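Local coordinates for BRIC1 (Synthetic construct, PDB 6FF6), which is a computationally designed repeat protein with a novel, corrugated all-helical architecture and has no known biological function, at residues F22-F27 with F71-L76; M137-M141 with A164-I168; L158-F162 with L191-R195; L208-T212 with Y236-L241. All blocks are in the same frame, centred on the assembly; numbering follows the deposited sequence.

Interaction 1: residues F22-F27 with F71-L76; sequences FYQTFF and FGFTML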
loop_
_atom_site.group_PDB
_atom_site.type_symbol
_atom_site.label_atom_id
_atom_site.label_comp_id
_atom_site.label_asym_id
_atom_site.label_seq_id
_atom_site.Cartn_x
_atom_site.Cartn_y
_atom_site.Cartn_z
ATOM N N PHE A 22 0.136 2.854 -16.162
ATOM C CA PHE A 22 -0.967 1.892 -16.152
ATOM C C PHE A 22 -2.084 2.254 -15.161
ATOM O O PHE A 22 -3.259 1.997 -15.442
ATOM C CB PHE A 22 -0.459 0.470 -15.876
ATOM C CG PHE A 22 0.373 -0.118 -16.982
ATOM C CD1 PHE A 22 -0.226 -0.750 -18.065
ATOM C CD2 PHE A 22 1.762 -0.067 -16.930
ATOM C CE1 PHE A 22 0.551 -1.305 -19.088
ATOM C CE2 PHE A 22 2.541 -0.627 -17.951
ATOM C CZ PHE A 22 1.929 -1.243 -19.022
ATOM N N TYR A 23 -1.708 2.824 -14.002
ATOM C CA TYR A 23 -2.599 3.254 -12.925
ATOM C C TYR A 23 -3.558 4.357 -13.398
ATOM O O TYR A 23 -4.772 4.188 -13.276
ATOM C CB TYR A 23 -1.758 3.765 -11.732
ATOM C CG TYR A 23 -1.509 2.811 -10.576
ATOM C CD1 TYR A 23 -1.034 1.520 -10.796
ATOM C CD2 TYR A 23 -1.621 3.245 -9.255
ATOM C CE1 TYR A 23 -0.771 0.652 -9.733
ATOM C CE2 TYR A 23 -1.338 2.394 -8.185
ATOM C CZ TYR A 23 -0.915 1.097 -8.427
ATOM O OH TYR A 23 -0.646 0.244 -7.377
ATOM N N GLN A 24 -3.016 5.470 -13.955
ATOM C CA GLN A 24 -3.793 6.639 -14.405
ATOM C C GLN A 24 -4.820 6.322 -15.495
ATOM O O GLN A 24 -5.879 6.944 -15.517
ATOM C CB GLN A 24 -2.888 7.812 -14.828
ATOM C CG GLN A 24 -3.601 9.184 -14.856
ATOM C CD GLN A 24 -4.212 9.608 -13.526
ATOM O OE1 GLN A 24 -3.591 9.519 -12.456
ATOM N NE2 GLN A 24 -5.450 10.087 -13.564
ATOM N N THR A 25 -4.524 5.352 -16.373
ATOM C CA THR A 25 -5.452 4.936 -17.419
ATOM C C THR A 25 -6.687 4.364 -16.749
ATOM O O THR A 25 -7.807 4.740 -17.108
ATOM C CB THR A 25 -4.763 4.003 -18.427
ATOM O OG1 THR A 25 -3.780 4.753 -19.144
ATOM C CG2 THR A 25 -5.736 3.395 -19.419
ATOM N N PHE A 26 -6.481 3.523 -15.726
ATOM C CA PHE A 26 -7.580 2.967 -14.952
ATOM C C PHE A 26 -8.374 4.070 -14.246
ATOM O O PHE A 26 -9.583 4.093 -14.372
ATOM C CB PHE A 26 -7.078 1.931 -13.951
ATOM C CG PHE A 26 -8.126 1.515 -12.942
ATOM C CD1 PHE A 26 -9.206 0.723 -13.319
ATOM C CD2 PHE A 26 -8.024 1.900 -11.612
ATOM C CE1 PHE A 26 -10.166 0.333 -12.387
ATOM C CE2 PHE A 26 -8.981 1.493 -10.673
ATOM C CZ PHE A 26 -10.046 0.713 -11.070
ATOM N N PHE A 27 -7.695 4.993 -13.540
ATOM C CA PHE A 27 -8.340 6.102 -12.823
ATOM C C PHE A 27 -9.192 6.984 -13.705
ATOM O O PHE A 27 -10.269 7.386 -13.286
ATOM C CB PHE A 27 -7.323 6.960 -12.048
ATOM C CG PHE A 27 -6.591 6.222 -10.958
ATOM C CD1 PHE A 27 -7.292 5.502 -9.989
ATOM C CD2 PHE A 27 -5.204 6.246 -10.892
ATOM C CE1 PHE A 27 -6.616 4.767 -9.011
ATOM C CE2 PHE A 27 -4.523 5.517 -9.906
ATOM C CZ PHE A 27 -5.232 4.793 -8.962
ATOM N N PHE A 71 -4.698 -4.131 -9.792
ATOM C CA PHE A 71 -3.787 -3.283 -9.029
ATOM C C PHE A 71 -3.814 -3.473 -7.517
ATOM O O PHE A 71 -3.131 -2.728 -6.803
ATOM C CB PHE A 71 -4.032 -1.812 -9.372
ATOM C CG PHE A 71 -3.924 -1.474 -10.838
ATOM C CD1 PHE A 71 -2.716 -1.595 -11.508
ATOM C CD2 PHE A 71 -5.021 -1.002 -11.540
ATOM C CE1 PHE A 71 -2.618 -1.278 -12.864
ATOM C CE2 PHE A 71 -4.921 -0.688 -12.895
ATOM C CZ PHE A 71 -3.721 -0.821 -13.548
ATOM N N GLY A 72 -4.570 -4.465 -7.046
ATOM C CA GLY A 72 -4.693 -4.776 -5.625
ATOM C C GLY A 72 -5.463 -3.754 -4.807
ATOM O O GLY A 72 -5.264 -3.657 -3.592
ATOM N N PHE A 73 -6.374 -2.999 -5.455
ATOM C CA PHE A 73 -7.212 -1.996 -4.790
ATOM C C PHE A 73 -8.343 -2.722 -4.036
ATOM O O PHE A 73 -9.491 -2.777 -4.476
ATOM C CB PHE A 73 -7.717 -0.946 -5.792
ATOM C CG PHE A 73 -6.658 -0.169 -6.560
ATOM C CD1 PHE A 73 -5.349 -0.087 -6.095
ATOM C CD2 PHE A 73 -6.982 0.511 -7.732
ATOM C CE1 PHE A 73 -4.384 0.640 -6.795
ATOM C CE2 PHE A 73 -6.015 1.238 -8.430
ATOM C CZ PHE A 73 -4.729 1.303 -7.953
ATOM N N THR A 74 -7.964 -3.320 -2.896
ATOM C CA THR A 74 -8.817 -4.193 -2.102
ATOM C C THR A 74 -10.060 -3.512 -1.545
ATOM O O THR A 74 -11.143 -4.104 -1.618
ATOM C CB THR A 74 -8.026 -4.919 -1.035
ATOM O OG1 THR A 74 -7.170 -4.001 -0.369
ATOM C CG2 THR A 74 -7.210 -6.051 -1.626
ATOM N N MET A 75 -9.933 -2.281 -1.049
ATOM C CA MET A 75 -11.094 -1.565 -0.519
ATOM C C MET A 75 -12.084 -1.296 -1.632
ATOM O O MET A 75 -13.286 -1.409 -1.426
ATOM C CB MET A 75 -10.651 -0.244 0.107
ATOM C CG MET A 75 -9.661 -0.399 1.199
ATOM S SD MET A 75 -10.540 -0.710 2.693
ATOM C CE MET A 75 -10.104 0.709 3.568
ATOM N N LEU A 76 -11.571 -0.963 -2.829
ATOM C CA LEU A 76 -12.395 -0.707 -4.000
ATOM C C LEU A 76 -13.060 -2.027 -4.450
ATOM O O LEU A 76 -14.265 -2.038 -4.706
ATOM C CB LEU A 76 -11.539 -0.082 -5.114
ATOM C CG LEU A 76 -12.248 0.305 -6.410
ATOM C CD1 LEU A 76 -13.378 1.276 -6.142
ATOM C CD2 LEU A 76 -11.273 0.897 -7.375
#
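Tyr23 and Phe71 bring the two backbones closest, with CA atoms 7.7 Å apart, where the first turn of helix 23-42 faces the break between helices 51-71 and 74-92. At that break Gly72 closes a Schellman motif with positive phi, and Phe73, centre of an inverse gamma turn, occupies the N-cap position of the next helix. The Tyr23 ring takes Phe73 in a T-shaped contact, planes at 88°: the edge of Phe73 points at the tyrosine face, Phe73 CZ lying 3.6 Å from Tyr23 CE2. Phe71 meets the same tyrosine obliquely, CD1 to Tyr23 CE1 at 3.5 Å, and its far rim slips past the base of Phe26, with CE2 3.6 Å from Phe26 CB. Phe26 reaches in because its chi1 of 169° turns CG away from the backbone N, and its CZ meets Leu76 CD2 at the ring edge. Phe27 lies rim to rim with Phe73, planes nearly parallel at 12°. Tyr119 stacks on Phe73, and Leu116 of helix 99-121 packs on Phe26 and Phe27. No hydrogen bond crosses between the segments; the helix start and the interhelix turn are held together by an aromatic cluster, through ring packing and dispersion.

Interaction 2: residues M137-M141 with A164-I168; sequences MLKVM and AAHFI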
loop_
_atom_site.group_PDB
_atom_site.type_symbol
_atom_site.label_atom_id
_atom_site.label_comp_id
_atom_site.label_asym_id
_atom_site.label_seq_id
_atom_site.Cartn_x
_atom_site.Cartn_y
_atom_site.Cartn_z
ATOM N N MET A 137 20.192 7.494 -1.123
ATOM C CA MET A 137 20.709 6.854 -2.342
ATOM C C MET A 137 21.688 7.732 -3.148
ATOM O O MET A 137 22.630 7.208 -3.750
ATOM C CB MET A 137 19.569 6.354 -3.217
ATOM C CG MET A 137 18.989 5.065 -2.688
ATOM S SD MET A 137 18.033 4.215 -3.955
ATOM C CE MET A 137 17.959 2.501 -3.265
ATOM N N LEU A 138 21.501 9.052 -3.108
ATOM C CA LEU A 138 22.368 9.990 -3.811
ATOM C C LEU A 138 23.712 10.070 -3.125
ATOM O O LEU A 138 24.757 10.125 -3.793
ATOM C CB LEU A 138 21.693 11.367 -3.934
ATOM C CG LEU A 138 20.487 11.416 -4.901
ATOM C CD1 LEU A 138 19.709 12.696 -4.752
ATOM C CD2 LEU A 138 20.927 11.205 -6.331
ATOM N N LYS A 139 23.690 9.987 -1.778
ATOM C CA LYS A 139 24.906 9.973 -0.946
ATOM C C LYS A 139 25.711 8.723 -1.232
ATOM O O LYS A 139 26.932 8.796 -1.412
ATOM C CB LYS A 139 24.573 10.076 0.544
ATOM C CG LYS A 139 24.271 11.494 1.014
ATOM C CD LYS A 139 24.134 11.556 2.530
ATOM C CE LYS A 139 23.767 12.940 3.019
ATOM N NZ LYS A 139 23.788 13.020 4.511
ATOM N N VAL A 140 25.023 7.579 -1.319
ATOM C CA VAL A 140 25.673 6.306 -1.625
ATOM C C VAL A 140 26.349 6.366 -3.014
ATOM O O VAL A 140 27.537 6.032 -3.133
ATOM C CB VAL A 140 24.711 5.107 -1.456
ATOM C CG1 VAL A 140 25.371 3.798 -1.892
ATOM C CG2 VAL A 140 24.224 4.998 -0.009
ATOM N N MET A 141 25.588 6.851 -4.037
ATOM C CA MET A 141 26.033 7.024 -5.427
ATOM C C MET A 141 27.289 7.877 -5.474
ATOM O O MET A 141 28.279 7.466 -6.094
ATOM C CB MET A 141 24.936 7.703 -6.260
ATOM C CG MET A 141 23.899 6.750 -6.784
ATOM S SD MET A 141 22.577 7.594 -7.732
ATOM C CE MET A 141 23.334 7.689 -9.321
ATOM N N ALA A 164 20.978 2.060 -7.818
ATOM C CA ALA A 164 20.537 3.248 -7.070
ATOM C C ALA A 164 19.899 4.260 -8.063
ATOM O O ALA A 164 18.815 4.784 -7.808
ATOM C CB ALA A 164 21.702 3.880 -6.331
ATOM N N ALA A 165 20.527 4.451 -9.227
ATOM C CA ALA A 165 19.978 5.309 -10.268
ATOM C C ALA A 165 18.671 4.719 -10.793
ATOM O O ALA A 165 17.706 5.466 -10.983
ATOM C CB ALA A 165 20.976 5.463 -11.409
ATOM N N HIS A 166 18.638 3.383 -11.004
ATOM C CA HIS A 166 17.458 2.661 -11.478
ATOM C C HIS A 166 16.273 2.870 -10.531
ATOM O O HIS A 166 15.153 3.091 -11.003
ATOM C CB HIS A 166 17.756 1.166 -11.646
ATOM C CG HIS A 166 16.578 0.370 -12.127
ATOM N ND1 HIS A 166 16.141 0.442 -13.443
ATOM C CD2 HIS A 166 15.781 -0.489 -11.450
ATOM C CE1 HIS A 166 15.104 -0.375 -13.525
ATOM N NE2 HIS A 166 14.849 -0.960 -12.353
ATOM N N PHE A 167 16.520 2.819 -9.202
ATOM C CA PHE A 167 15.465 3.048 -8.216
ATOM C C PHE A 167 14.897 4.469 -8.337
ATOM O O PHE A 167 13.672 4.637 -8.415
ATOM C CB PHE A 167 15.953 2.795 -6.782
ATOM C CG PHE A 167 14.958 3.220 -5.715
ATOM C CD1 PHE A 167 13.836 2.439 -5.432
ATOM C CD2 PHE A 167 15.120 4.417 -5.023
ATOM C CE1 PHE A 167 12.915 2.838 -4.464
ATOM C CE2 PHE A 167 14.201 4.808 -4.045
ATOM C CZ PHE A 167 13.109 4.015 -3.772
ATOM N N ILE A 168 15.794 5.479 -8.348
ATOM C CA ILE A 168 15.423 6.886 -8.431
ATOM C C ILE A 168 14.616 7.145 -9.686
ATOM O O ILE A 168 13.579 7.791 -9.608
ATOM C CB ILE A 168 16.625 7.830 -8.273
ATOM C CG1 ILE A 168 17.339 7.611 -6.904
ATOM C CG2 ILE A 168 16.146 9.274 -8.395
ATOM C CD1 ILE A 168 18.794 8.149 -6.817
#
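Met137 runs extended beyond CG and carries its sulfur across to Phe167, whose CG stands anti to the backbone N (chi1 171°), bringing the CG-CD2 side of the ring up to the thioether. SD sits 4.1 Å from the centroid of the Phe167 ring and obliquely to it, a Met-aromatic contact in which the two side chains cross at about a right angle; the Met137 methyl CE lies 3.8 Å from Phe167 CD2. Met141 instead bends at its last torsion (chi3 85°), which turns CE toward Ala165 CB, 3.9 Å away, while its CG rests 3.6 Å from Ala164 CB. The short segments run antiparallel at 152°, their axes 10.1 Å apart, joining the first two helices of the 125-226 range, whose Hpt-family sequence is consistent with the helical-bundle packing of such domains. Ala164 points at Met141, while Ala165, directed away overall, still touches its CE. Between the two methionines Ile168 sets its CD1 among the side chains of helix 125-146, meeting Leu138 CD2 at 3.8 Å and Met141 SD at 3.9 Å. All seven touching residues are buried. Helix 178-196 lies behind Ile168 through Leu180 and Thr184, and on the side of Met137 and Phe167 the second subunit packs, its Leu82 on Met137 and its Tyr78 ring meeting Phe167.

Interaction 3: residues L158-F162 with L191-R195; sequences LNAIF and LDEAR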
loop_
_atom_site.group_PDB
_atom_site.type_symbol
_atom_site.label_atom_id
_atom_site.label_comp_id
_atom_site.label_asym_id
_atom_site.label_seq_id
_atom_site.Cartn_x
_atom_site.Cartn_y
_atom_site.Cartn_z
ATOM N N LEU A 158 29.810 -0.508 -9.755
ATOM C CA LEU A 158 29.131 0.039 -10.925
ATOM C C LEU A 158 27.730 -0.530 -11.000
ATOM O O LEU A 158 26.799 0.187 -11.368
ATOM C CB LEU A 158 29.912 -0.214 -12.224
ATOM C CG LEU A 158 31.202 0.611 -12.425
ATOM C CD1 LEU A 158 31.964 0.133 -13.630
ATOM C CD2 LEU A 158 30.918 2.112 -12.537
ATOM N N ASN A 159 27.564 -1.788 -10.588
ATOM C CA ASN A 159 26.250 -2.395 -10.521
ATOM C C ASN A 159 25.409 -1.681 -9.422
ATOM O O ASN A 159 24.218 -1.447 -9.641
ATOM C CB ASN A 159 26.361 -3.882 -10.243
ATOM C CG ASN A 159 25.045 -4.604 -10.351
ATOM O OD1 ASN A 159 24.516 -4.807 -11.446
ATOM N ND2 ASN A 159 24.484 -5.003 -9.213
ATOM N N ALA A 160 26.040 -1.299 -8.277
ATOM C CA ALA A 160 25.390 -0.583 -7.170
ATOM C C ALA A 160 24.921 0.844 -7.565
ATOM O O ALA A 160 23.779 1.228 -7.271
ATOM C CB ALA A 160 26.330 -0.514 -5.983
ATOM N N ILE A 161 25.802 1.623 -8.224
ATOM C CA ILE A 161 25.478 2.979 -8.648
ATOM C C ILE A 161 24.339 2.854 -9.629
ATOM O O ILE A 161 23.368 3.605 -9.518
ATOM C CB ILE A 161 26.692 3.736 -9.245
ATOM C CG1 ILE A 161 27.858 3.832 -8.233
ATOM C CG2 ILE A 161 26.289 5.144 -9.725
ATOM C CD1 ILE A 161 29.252 3.968 -8.863
ATOM N N PHE A 162 24.424 1.855 -10.542
ATOM C CA PHE A 162 23.395 1.585 -11.546
ATOM C C PHE A 162 22.033 1.358 -10.919
ATOM O O PHE A 162 21.064 1.987 -11.339
ATOM C CB PHE A 162 23.767 0.379 -12.426
ATOM C CG PHE A 162 22.663 -0.096 -13.353
ATOM C CD1 PHE A 162 22.454 0.516 -14.583
ATOM C CD2 PHE A 162 21.833 -1.156 -12.991
ATOM C CE1 PHE A 162 21.436 0.077 -15.434
ATOM C CE2 PHE A 162 20.813 -1.590 -13.840
ATOM C CZ PHE A 162 20.622 -0.971 -15.056
ATOM N N LEU A 191 25.702 4.209 -17.042
ATOM C CA LEU A 191 26.104 3.294 -15.971
ATOM C C LEU A 191 25.967 1.826 -16.401
ATOM O O LEU A 191 26.755 0.989 -15.955
ATOM C CB LEU A 191 25.301 3.562 -14.687
ATOM C CG LEU A 191 25.502 4.929 -14.022
ATOM C CD1 LEU A 191 24.437 5.180 -12.991
ATOM C CD2 LEU A 191 26.877 5.059 -13.420
ATOM N N ASP A 192 24.985 1.523 -17.277
ATOM C CA ASP A 192 24.764 0.179 -17.809
ATOM C C ASP A 192 25.928 -0.200 -18.727
ATOM O O ASP A 192 26.438 -1.321 -18.640
ATOM C CB ASP A 192 23.428 0.087 -18.555
ATOM C CG ASP A 192 23.015 -1.340 -18.849
ATOM O OD1 ASP A 192 22.695 -2.073 -17.894
ATOM O OD2 ASP A 192 23.019 -1.725 -20.034
ATOM N N GLU A 193 26.374 0.742 -19.573
ATOM C CA GLU A 193 27.516 0.501 -20.448
ATOM C C GLU A 193 28.820 0.430 -19.634
ATOM O O GLU A 193 29.691 -0.385 -19.948
ATOM C CB GLU A 193 27.567 1.554 -21.547
ATOM C CG GLU A 193 26.937 1.116 -22.863
ATOM C CD GLU A 193 25.458 0.783 -22.864
ATOM O OE1 GLU A 193 24.646 1.715 -23.057
ATOM O OE2 GLU A 193 25.113 -0.409 -22.694
ATOM N N ALA A 194 28.912 1.220 -18.544
ATOM C CA ALA A 194 30.066 1.211 -17.644
ATOM C C ALA A 194 30.191 -0.104 -16.874
ATOM O O ALA A 194 31.296 -0.638 -16.789
ATOM C CB ALA A 194 29.985 2.373 -16.674
ATOM N N ARG A 195 29.072 -0.630 -16.319
ATOM C CA ARG A 195 29.083 -1.873 -15.538
ATOM C C ARG A 195 29.373 -3.113 -16.391
ATOM O O ARG A 195 30.086 -4.011 -15.940
ATOM C CB ARG A 195 27.793 -2.035 -14.706
ATOM C CG ARG A 195 26.556 -2.440 -15.494
ATOM C CD ARG A 195 25.301 -2.240 -14.696
ATOM N NE ARG A 195 24.130 -2.753 -15.404
ATOM C CZ ARG A 195 23.579 -3.942 -15.179
ATOM N NH1 ARG A 195 24.086 -4.755 -14.261
ATOM N NH2 ARG A 195 22.509 -4.324 -15.864
#
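Phe162 carries the guanidinium of Arg195 flat on one ring face, planes 21° apart and CZ 4.0 Å from the ring centroid, a cation-pi stack. Arg195 CD continues it as a CH-pi contact over the same ring. At the edge of the guanidinium, in its plane, Asp192 OD1 accepts from both NE and NH2 of Arg195 at 3.0 Å each, a side-on salt bridge that fixes the rotation of the group above the ring; the other carboxylate oxygen, OD2, pairs with Arg196. Asn159 OD1 lies 2.8 Å from Arg195 NH1, oblique to the guanidinium plane. Arg195 starts from the position between its backbone N and carbonyl carbon (chi1 75°), then runs extended to NE, which lays CD and NE across the Phe162 face. Beyond the stack, Leu158 CB packs on Arg195 CB at 3.7 Å, and Ile161 CG2 meets Leu191 CD2 at 3.7 Å. The segments run antiparallel at 164°, axes 8.9 Å apart, pairing helix 155-174 with helix 178-196. Ile161 continues onto Met141, Leu144 and Leu145 of helix 125-146, while Leu201, in the loop before helix 203-224, packs on Leu158 and Ala194.

Interaction 4: residues L208-T212 with Y236-L241; sequences LFLET and YICNAL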
loop_
_atom_site.group_PDB
_atom_site.type_symbol
_atom_site.label_atom_id
_atom_site.label_comp_id
_atom_site.label_asym_id
_atom_site.label_seq_id
_atom_site.Cartn_x
_atom_site.Cartn_y
_atom_site.Cartn_z
ATOM N N LEU A 208 31.446 14.296 -14.231
ATOM C CA LEU A 208 30.188 14.627 -14.878
ATOM C C LEU A 208 29.069 13.921 -14.129
ATOM O O LEU A 208 28.002 14.504 -13.935
ATOM C CB LEU A 208 30.178 14.277 -16.374
ATOM C CG LEU A 208 28.937 14.797 -17.150
ATOM C CD1 LEU A 208 28.748 16.317 -16.991
ATOM C CD2 LEU A 208 29.004 14.426 -18.601
ATOM N N PHE A 209 29.341 12.680 -13.680
ATOM C CA PHE A 209 28.449 11.848 -12.874
ATOM C C PHE A 209 28.200 12.491 -11.507
ATOM O O PHE A 209 27.056 12.509 -11.045
ATOM C CB PHE A 209 28.999 10.423 -12.750
ATOM C CG PHE A 209 28.841 9.533 -13.966
ATOM C CD1 PHE A 209 27.847 9.778 -14.914
ATOM C CD2 PHE A 209 29.646 8.413 -14.139
ATOM C CE1 PHE A 209 27.676 8.929 -16.025
ATOM C CE2 PHE A 209 29.467 7.559 -15.243
ATOM C CZ PHE A 209 28.483 7.824 -16.179
ATOM N N LEU A 210 29.241 13.075 -10.893
ATOM C CA LEU A 210 29.136 13.806 -9.625
ATOM C C LEU A 210 28.295 15.078 -9.815
ATOM O O LEU A 210 27.494 15.432 -8.947
ATOM C CB LEU A 210 30.552 14.137 -9.088
ATOM C CG LEU A 210 30.722 15.167 -7.925
ATOM C CD1 LEU A 210 30.605 14.504 -6.556
ATOM C CD2 LEU A 210 32.085 15.873 -8.014
ATOM N N GLU A 211 28.474 15.749 -10.961
ATOM C CA GLU A 211 27.765 16.971 -11.316
ATOM C C GLU A 211 26.297 16.634 -11.525
ATOM O O GLU A 211 25.431 17.352 -11.005
ATOM C CB GLU A 211 28.383 17.569 -12.568
ATOM C CG GLU A 211 28.247 19.075 -12.668
ATOM C CD GLU A 211 28.970 19.655 -13.869
ATOM O OE1 GLU A 211 28.904 19.044 -14.960
ATOM O OE2 GLU A 211 29.601 20.728 -13.720
ATOM N N THR A 212 26.025 15.495 -12.226
ATOM C CA THR A 212 24.675 14.937 -12.434
ATOM C C THR A 212 24.036 14.708 -11.059
ATOM O O THR A 212 22.906 15.163 -10.861
ATOM C CB THR A 212 24.706 13.641 -13.280
ATOM O OG1 THR A 212 25.383 13.882 -14.506
ATOM C CG2 THR A 212 23.336 13.130 -13.618
ATOM N N TYR A 236 21.328 21.514 -19.706
ATOM C CA TYR A 236 22.779 21.467 -19.607
ATOM C C TYR A 236 23.250 20.018 -19.354
ATOM O O TYR A 236 24.050 19.499 -20.138
ATOM C CB TYR A 236 23.281 22.441 -18.509
ATOM C CG TYR A 236 24.693 22.170 -18.034
ATOM C CD1 TYR A 236 25.797 22.584 -18.781
ATOM C CD2 TYR A 236 24.930 21.462 -16.860
ATOM C CE1 TYR A 236 27.098 22.289 -18.373
ATOM C CE2 TYR A 236 26.223 21.157 -16.447
ATOM C CZ TYR A 236 27.305 21.577 -17.201
ATOM O OH TYR A 236 28.572 21.270 -16.765
ATOM N N ILE A 237 22.717 19.364 -18.295
ATOM C CA ILE A 237 23.132 18.015 -17.932
ATOM C C ILE A 237 22.719 16.971 -18.967
ATOM O O ILE A 237 23.468 16.024 -19.190
ATOM C CB ILE A 237 22.710 17.627 -16.486
ATOM C CG1 ILE A 237 23.659 16.577 -15.904
ATOM C CG2 ILE A 237 21.246 17.230 -16.357
ATOM C CD1 ILE A 237 25.074 17.127 -15.603
ATOM N N CYS A 238 21.566 17.140 -19.605
ATOM C CA CYS A 238 21.149 16.183 -20.610
ATOM C C CYS A 238 22.001 16.290 -21.865
ATOM O O CYS A 238 22.332 15.254 -22.446
ATOM C CB CYS A 238 19.661 16.297 -20.899
ATOM S SG CYS A 238 18.607 15.808 -19.502
ATOM N N ASN A 239 22.447 17.514 -22.231
ATOM C CA ASN A 239 23.370 17.659 -23.359
ATOM C C ASN A 239 24.703 16.982 -22.995
ATOM O O ASN A 239 25.233 16.228 -23.797
ATOM C CB ASN A 239 23.639 19.139 -23.712
ATOM C CG ASN A 239 22.525 19.918 -24.358
ATOM O OD1 ASN A 239 21.605 19.380 -24.987
ATOM N ND2 ASN A 239 22.617 21.234 -24.228
ATOM N N ALA A 240 25.228 17.255 -21.790
ATOM C CA ALA A 240 26.471 16.692 -21.291
ATOM C C ALA A 240 26.427 15.163 -21.210
ATOM O O ALA A 240 27.416 14.535 -21.579
ATOM C CB ALA A 240 26.804 17.286 -19.937
ATOM N N LEU A 241 25.288 14.560 -20.753
ATOM C CA LEU A 241 25.128 13.100 -20.649
ATOM C C LEU A 241 25.058 12.433 -22.018
ATOM O O LEU A 241 25.642 11.366 -22.205
ATOM C CB LEU A 241 23.916 12.702 -19.787
ATOM C CG LEU A 241 23.997 13.015 -18.276
ATOM C CD1 LEU A 241 22.663 12.837 -17.620
ATOM C CD2 LEU A 241 25.044 12.187 -17.570
#
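Leu208, Ile237 and Leu241 bury the most surface where segment 208-212 of helix 203-224 meets segment 236-241 of helix 231-247, antiparallel at 152° with axes 10.8 Å apart; the contact packs the last helix of the chain on its predecessor. Leu208 straddles Ala240: CD1 packs on Ala240 CB at 3.7 Å, while CD2 comes 3.4 Å from the Ala240 carbonyl O. Its CD1 also meets Ile237 CD1 as the two side chains slide past each other. Ile237 sends CG1 out anti to its backbone N (chi1 -153°), bringing CD1 to 3.4 Å from Thr212 OG1. Leu241 meets Thr212 tip to tip, CD2 being 3.5 Å from OG1, and its CD2 reaches the edge of the Phe209 ring. The threonine hydroxyl donates to Leu208 O at 2.8 Å from above the carbonyl plane; Thr212 N reaches that oxygen from the opposite face. On the more exposed side, Tyr236 OH donates to Glu211 OE1 at 2.9 Å, from above the carboxylate plane. Helix 178-196 lies beside both helices through Leu186 and Met187. Packing is thus largely aliphatic, buried toward Ile237, Leu241 and Thr212, whose hydroxyl is satisfied within its own helix, with one hydrogen bond between the segments.

How the interactions relate
From the N terminus, interaction 1 comes first: it closes a loop of 43 residues by bringing the start of helix 23-42 to the 71-76 turn within the first Hpt-like range. The others follow in the second half of the chain, closing loops of 22, 28 and 23 residues; none nests. The centres of interactions 1 and 2 are about 28 Å apart. Interactions 2 and 3 cross and share helix 155-174, which links helix 125-146 to helix 178-196; they touch where Ala165 packs on Leu191 and Met141 on Ile161. Interaction 4 follows in series, adding helix 231-247 to helix 203-224, and meets interaction 3 through Leu191 and Phe209. Interactions 2 to 4 thus form one continuous helical block.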